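PDB 6NKL: ribonuclease VapC from Haemophilus influenzae, which probably acts as the toxin of a toxin-antitoxin pair, a magnesium-dependent ribonuclease of the PIN-domain family that cuts RNA. Local coordinates for residues E75-H80 and D99-C104; K89-P94 and F121-D126. One frame throughout, in Å; residues are numbered along the deposited sequence.

Interaction 1 (E75-H80 and D99-C104)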
loop_
_atom_site.group_PDB
_atom_site.type_symbol
_atom_site.label_atom_id
_atom_site.label_comp_id
_atom_site.label_asym_id
_atom_site.label_seq_id
_atom_site.Cartn_x
_atom_site.Cartn_y
_atom_site.Cartn_z
ATOM N N GLU B 75 2.209 -10.081 -5.735
ATOM C CA GLU B 75 2.603 -10.689 -4.478
ATOM C C GLU B 75 3.968 -10.211 -4.020
ATOM O O GLU B 75 4.198 -10.080 -2.812
ATOM C CB GLU B 75 2.595 -12.209 -4.621
ATOM C CG GLU B 75 3.230 -12.888 -3.440
ATOM C CD GLU B 75 3.087 -14.402 -3.459
ATOM O OE1 GLU B 75 3.464 -15.034 -4.474
ATOM O OE2 GLU B 75 2.634 -14.947 -2.433
ATOM N N GLN B 76 4.884 -9.928 -4.955
ATOM C CA GLN B 76 6.264 -9.628 -4.562
ATOM C C GLN B 76 6.364 -8.381 -3.700
ATOM O O GLN B 76 7.226 -8.314 -2.830
ATOM C CB GLN B 76 7.173 -9.457 -5.790
ATOM C CG GLN B 76 7.278 -10.705 -6.670
ATOM C CD GLN B 76 7.878 -11.879 -5.941
ATOM O OE1 GLN B 76 8.947 -11.754 -5.329
ATOM N NE2 GLN B 76 7.178 -13.033 -5.972
ATOM N N ILE B 77 5.505 -7.382 -3.916
ATOM C CA ILE B 77 5.581 -6.179 -3.083
ATOM C C ILE B 77 5.348 -6.543 -1.621
ATOM O O ILE B 77 5.953 -5.964 -0.717
ATOM C CB ILE B 77 4.580 -5.110 -3.569
ATOM C CG1 ILE B 77 4.894 -3.745 -2.925
ATOM C CG2 ILE B 77 3.159 -5.530 -3.205
ATOM C CD1 ILE B 77 4.104 -2.554 -3.489
ATOM N N CYS B 78 4.468 -7.509 -1.372
ATOM C CA CYS B 78 4.110 -7.889 -0.001
ATOM C C CYS B 78 5.252 -8.608 0.704
ATOM O O CYS B 78 5.454 -8.433 1.915
ATOM C CB CYS B 78 2.860 -8.788 -0.009
ATOM S SG CYS B 78 1.427 -8.011 -0.829
ATOM N N LEU B 79 5.967 -9.468 -0.019
ATOM C CA LEU B 79 7.154 -10.109 0.542
ATOM C C LEU B 79 8.176 -9.072 0.968
ATOM O O LEU B 79 8.712 -9.135 2.082
ATOM C CB LEU B 79 7.754 -11.091 -0.479
ATOM C CG LEU B 79 6.721 -12.105 -1.019
ATOM C CD1 LEU B 79 7.273 -13.001 -2.101
ATOM C CD2 LEU B 79 6.140 -12.962 0.137
ATOM N N HIS B 80 8.447 -8.086 0.095
ATOM C CA HIS B 80 9.427 -7.058 0.448
ATOM C C HIS B 80 8.933 -6.184 1.578
ATOM O O HIS B 80 9.717 -5.771 2.440
ATOM C CB HIS B 80 9.762 -6.186 -0.755
ATOM C CG HIS B 80 10.561 -6.890 -1.803
ATOM N ND1 HIS B 80 11.921 -7.075 -1.692
ATOM C CD2 HIS B 80 10.196 -7.435 -2.990
ATOM C CE1 HIS B 80 12.357 -7.719 -2.759
ATOM N NE2 HIS B 80 11.331 -7.953 -3.558
ATOM N N ASP B 99 5.942 6.002 1.709
ATOM C CA ASP B 99 7.285 5.901 1.146
ATOM C C ASP B 99 7.769 4.462 1.178
ATOM O O ASP B 99 8.431 3.995 0.245
ATOM C CB ASP B 99 8.254 6.790 1.908
ATOM C CG ASP B 99 8.185 8.277 1.464
ATOM O OD1 ASP B 99 7.613 8.575 0.368
ATOM O OD2 ASP B 99 8.731 9.143 2.214
ATOM N N LEU B 100 7.433 3.734 2.240
ATOM C CA LEU B 100 7.865 2.345 2.335
ATOM C C LEU B 100 7.189 1.487 1.283
ATOM O O LEU B 100 7.839 0.654 0.647
ATOM C CB LEU B 100 7.555 1.779 3.708
ATOM C CG LEU B 100 7.999 0.346 3.958
ATOM C CD1 LEU B 100 9.505 0.232 3.780
ATOM C CD2 LEU B 100 7.600 -0.051 5.364
ATOM N N TRP B 101 5.875 1.648 1.108
ATOM C CA TRP B 101 5.197 0.898 0.058
ATOM C C TRP B 101 5.844 1.192 -1.290
ATOM O O TRP B 101 6.071 0.282 -2.078
ATOM C CB TRP B 101 3.702 1.225 0.041
ATOM C CG TRP B 101 2.917 0.448 1.038
ATOM C CD1 TRP B 101 2.321 0.924 2.179
ATOM C CD2 TRP B 101 2.634 -0.951 0.994
ATOM N NE1 TRP B 101 1.673 -0.093 2.834
ATOM C CE2 TRP B 101 1.857 -1.257 2.130
ATOM C CE3 TRP B 101 2.969 -1.979 0.107
ATOM C CZ2 TRP B 101 1.417 -2.540 2.393
ATOM C CZ3 TRP B 101 2.531 -3.243 0.369
ATOM C CH2 TRP B 101 1.764 -3.520 1.505
ATOM N N ILE B 102 6.210 2.453 -1.537
ATOM C CA ILE B 102 6.785 2.841 -2.819
ATOM C C ILE B 102 8.134 2.163 -3.010
ATOM O O ILE B 102 8.393 1.533 -4.047
ATOM C CB ILE B 102 6.881 4.378 -2.894
ATOM C CG1 ILE B 102 5.493 4.989 -3.000
ATOM C CG2 ILE B 102 7.683 4.869 -4.118
ATOM C CD1 ILE B 102 5.497 6.500 -2.806
ATOM N N ALA B 103 8.972 2.196 -1.970
ATOM C CA ALA B 103 10.268 1.524 -2.033
ATOM C C ALA B 103 10.099 0.039 -2.327
ATOM O O ALA B 103 10.795 -0.528 -3.181
ATOM C CB ALA B 103 11.034 1.739 -0.723
ATOM N N CYS B 104 9.169 -0.612 -1.624
ATOM C CA CYS B 104 8.966 -2.036 -1.837
ATOM C C CYS B 104 8.410 -2.303 -3.227
ATOM O O CYS B 104 8.704 -3.346 -3.820
ATOM C CB CYS B 104 8.028 -2.603 -0.765
ATOM S SG CYS B 104 8.801 -2.538 0.863
#

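Interaction 2 (K89-P94 and F121-D126)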
loop_
_atom_site.group_PDB
_atom_site.type_symbol
_atom_site.label_atom_id
_atom_site.label_comp_id
_atom_site.label_asym_id
_atom_site.label_seq_id
_atom_site.Cartn_x
_atom_site.Cartn_y
_atom_site.Cartn_z
ATOM N N LYS B 89 11.070 -1.741 12.117
ATOM C CA LYS B 89 10.354 -1.550 13.373
ATOM C C LYS B 89 11.313 -1.228 14.504
ATOM O O LYS B 89 10.981 -0.454 15.405
ATOM C CB LYS B 89 9.552 -2.807 13.707
ATOM N N LYS B 90 12.502 -1.812 14.472
ATOM C CA LYS B 90 13.508 -1.559 15.493
ATOM C C LYS B 90 14.092 -0.156 15.414
ATOM O O LYS B 90 14.588 0.349 16.430
ATOM C CB LYS B 90 14.624 -2.597 15.348
ATOM N N GLN B 91 14.014 0.497 14.252
ATOM C CA GLN B 91 14.771 1.713 13.987
ATOM C C GLN B 91 13.956 2.971 14.213
ATOM O O GLN B 91 14.400 4.065 13.840
ATOM C CB GLN B 91 15.309 1.691 12.564
ATOM C CG GLN B 91 16.268 0.559 12.272
ATOM C CD GLN B 91 16.719 0.556 10.808
ATOM O OE1 GLN B 91 16.630 1.573 10.105
ATOM N NE2 GLN B 91 17.219 -0.581 10.350
ATOM N N GLY B 92 12.767 2.843 14.792
ATOM C CA GLY B 92 11.973 4.007 15.151
ATOM C C GLY B 92 11.216 4.686 14.021
ATOM O O GLY B 92 11.245 5.918 13.917
ATOM N N ARG B 93 10.512 3.910 13.194
ATOM C CA ARG B 93 9.788 4.394 12.019
ATOM C C ARG B 93 10.566 5.482 11.265
ATOM O O ARG B 93 10.083 6.605 11.118
ATOM C CB ARG B 93 8.390 4.887 12.388
ATOM C CG ARG B 93 8.251 5.542 13.750
ATOM C CD ARG B 93 6.792 5.895 14.038
ATOM N NE ARG B 93 6.115 4.972 14.954
ATOM N N PRO B 94 11.775 5.172 10.788
ATOM C CA PRO B 94 12.517 6.170 9.991
ATOM C C PRO B 94 11.944 6.423 8.606
ATOM O O PRO B 94 12.385 7.383 7.968
ATOM C CB PRO B 94 13.923 5.568 9.888
ATOM C CG PRO B 94 13.706 4.102 10.014
ATOM C CD PRO B 94 12.565 3.953 11.013
ATOM N N PHE B 121 15.828 6.337 2.628
ATOM C CA PHE B 121 15.808 5.138 1.793
ATOM C C PHE B 121 17.111 4.366 1.854
ATOM O O PHE B 121 17.135 3.183 1.486
ATOM C CB PHE B 121 15.497 5.500 0.329
ATOM C CG PHE B 121 14.019 5.752 0.045
ATOM C CD1 PHE B 121 13.018 4.985 0.653
ATOM C CD2 PHE B 121 13.646 6.739 -0.840
ATOM C CE1 PHE B 121 11.671 5.223 0.370
ATOM C CE2 PHE B 121 12.318 6.969 -1.135
ATOM C CZ PHE B 121 11.330 6.209 -0.529
ATOM N N GLN B 122 18.198 4.984 2.319
ATOM C CA GLN B 122 19.447 4.229 2.438
ATOM C C GLN B 122 19.336 3.084 3.439
ATOM O O GLN B 122 20.143 2.153 3.369
ATOM C CB GLN B 122 20.607 5.146 2.845
ATOM C CG GLN B 122 20.479 5.729 4.224
ATOM C CD GLN B 122 21.449 6.872 4.505
ATOM O OE1 GLN B 122 22.226 7.285 3.636
ATOM N NE2 GLN B 122 21.393 7.400 5.729
ATOM N N ARG B 123 18.354 3.121 4.354
ATOM C CA ARG B 123 18.164 2.020 5.308
ATOM C C ARG B 123 17.620 0.760 4.640
ATOM O O ARG B 123 17.720 -0.341 5.205
ATOM C CB ARG B 123 17.208 2.444 6.425
ATOM C CG ARG B 123 17.623 3.732 7.117
ATOM C CD ARG B 123 16.536 4.255 8.011
ATOM N NE ARG B 123 16.985 5.363 8.855
ATOM C CZ ARG B 123 17.359 5.237 10.136
ATOM N NH1 ARG B 123 17.329 4.059 10.730
ATOM N NH2 ARG B 123 17.734 6.303 10.837
ATOM N N ILE B 124 17.036 0.896 3.454
ATOM C CA ILE B 124 16.577 -0.253 2.687
ATOM C C ILE B 124 17.740 -0.617 1.766
ATOM O O ILE B 124 17.865 -0.139 0.629
ATOM C CB ILE B 124 15.294 0.047 1.933
ATOM C CG1 ILE B 124 14.245 0.613 2.890
ATOM C CG2 ILE B 124 14.769 -1.191 1.315
ATOM C CD1 ILE B 124 13.035 1.145 2.164
ATOM N N THR B 125 18.595 -1.499 2.259
ATOM C CA THR B 125 19.929 -1.633 1.693
ATOM C C THR B 125 19.942 -2.289 0.328
ATOM O O THR B 125 20.934 -2.134 -0.393
ATOM C CB THR B 125 20.794 -2.423 2.663
ATOM O OG1 THR B 125 20.190 -3.699 2.890
ATOM C CG2 THR B 125 20.886 -1.689 4.003
ATOM N N ASP B 126 18.885 -3.009 -0.060
ATOM C CA ASP B 126 18.814 -3.571 -1.408
ATOM C C ASP B 126 17.997 -2.722 -2.388
ATOM O O ASP B 126 17.766 -3.147 -3.529
ATOM C CB ASP B 126 18.286 -5.008 -1.366
ATOM C CG ASP B 126 16.851 -5.118 -0.934
ATOM O OD1 ASP B 126 16.185 -6.091 -1.397
ATOM O OD2 ASP B 126 16.395 -4.279 -0.126
HETATM O O HOH W 1 18.482 -0.811 7.800
#

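Interaction 1 (E75-H80 and D99-C104)
Ile-77 reaches from helix 75-89 to Trp-101 and Cys-104 on helix 97-109. Its CG1 stands anti to the backbone N (chi1 -166°) and the chain stays extended, which carries CD1 out to the second helix. There Ile-77 CD1 meets the six-membered ring of Trp-101 at its edge, near the ring plane, 3.8 Å from Trp-101 CE3. The two side chains cross at about a right angle. Ile-77 CD1 also lies 3.7 Å from Trp-101 O, so it touches both backbone and ring.

One turn further on, Cys-104 points at the first helix. Cys-104 CB is 4.0 Å from Ile-77 CG1 and also 4.0 Å from His-80 CB. Cys-104 SG lies 3.7 Å from the backbone O of His-80. The contact is largely apolar, and the axes of the two short segments come within 9.2 Å at 120°.

Trp-101 also stacks on Tyr-81. Its NE1 is hydrogen-bonded to Asn-98 of the second subunit, so the indole reaches across to that subunit as well. The same helix carries Asp-99, a predicted magnesium ligand, which takes no part in this contact. The Trp-101 side chain is about 10 Å from that of Asp-6, another predicted ligand. This is helix-helix packing within a PIN domain.

Interaction 2 (K89-P94 and F121-D126)
Arg-123 NH1 gives a hydrogen bond to Gln-91 OE1, 2.7 Å long, with an N-H...O angle of 153°. The oxygen sits at the edge of the guanidinium, almost in its plane. Seen from the amide, the donor is tilted 34° from the carbonyl plane. The amide and guanidinium planes are 42° apart, and the two side chains run past each other in opposite directions.

Both chains are long and stretched. Gln-91 is extended beyond CG, which brings its amide alongside the arginine stem. Gln-91 OE1 is therefore also 3.4 Å from Arg-123 CD. The other end of the amide is used too. Gln-91 NE2 donates to a water at 2.9 Å, and that water donates to the backbone O of Arg-123 at 2.7 Å. The direct bond and the water bridge together fix which way the amide is turned.

Pro-94 CB lies over one face of the guanidinium, toward its rim. Pro-94 CB is 3.2 Å from Arg-123 NE, and Pro-94 CG is 3.5 Å from Arg-123 CD. Pro-94 also packs on Leu-88 of helix 75-89.

Gln-91 is the third residue of a type I beta turn from Lys-89 to Gly-92. The arrangement is a surface contact of the PIN domain between a loop and a short 3-10 segment. It joins the link between helices 75-89 and 97-109 to the connection before strand 128-131.

In the fold
Interaction 1 is mostly buried, and interaction 2 lies at the surface. Their centres are about 13 Å apart. Helices 75-89 and 97-109 pack directly in interaction 1, while interaction 2 ties the loop between them to residues 121-126. The chemistry follows the place: mainly apolar side-chain atoms meet in the first, whereas an arginine, an amide, a proline and a water meet in the second. The two contacts touch through residues beside their main pairs. Ala-103 CB lies 3.6 Å from Ile-124 CD1, and Asp-99 O lies 3.5 Å from Phe-121 CE1. Phe-121 also packs on Asp-6, another predicted magnesium ligand, so the loop of interaction 2 borders the probable metal site.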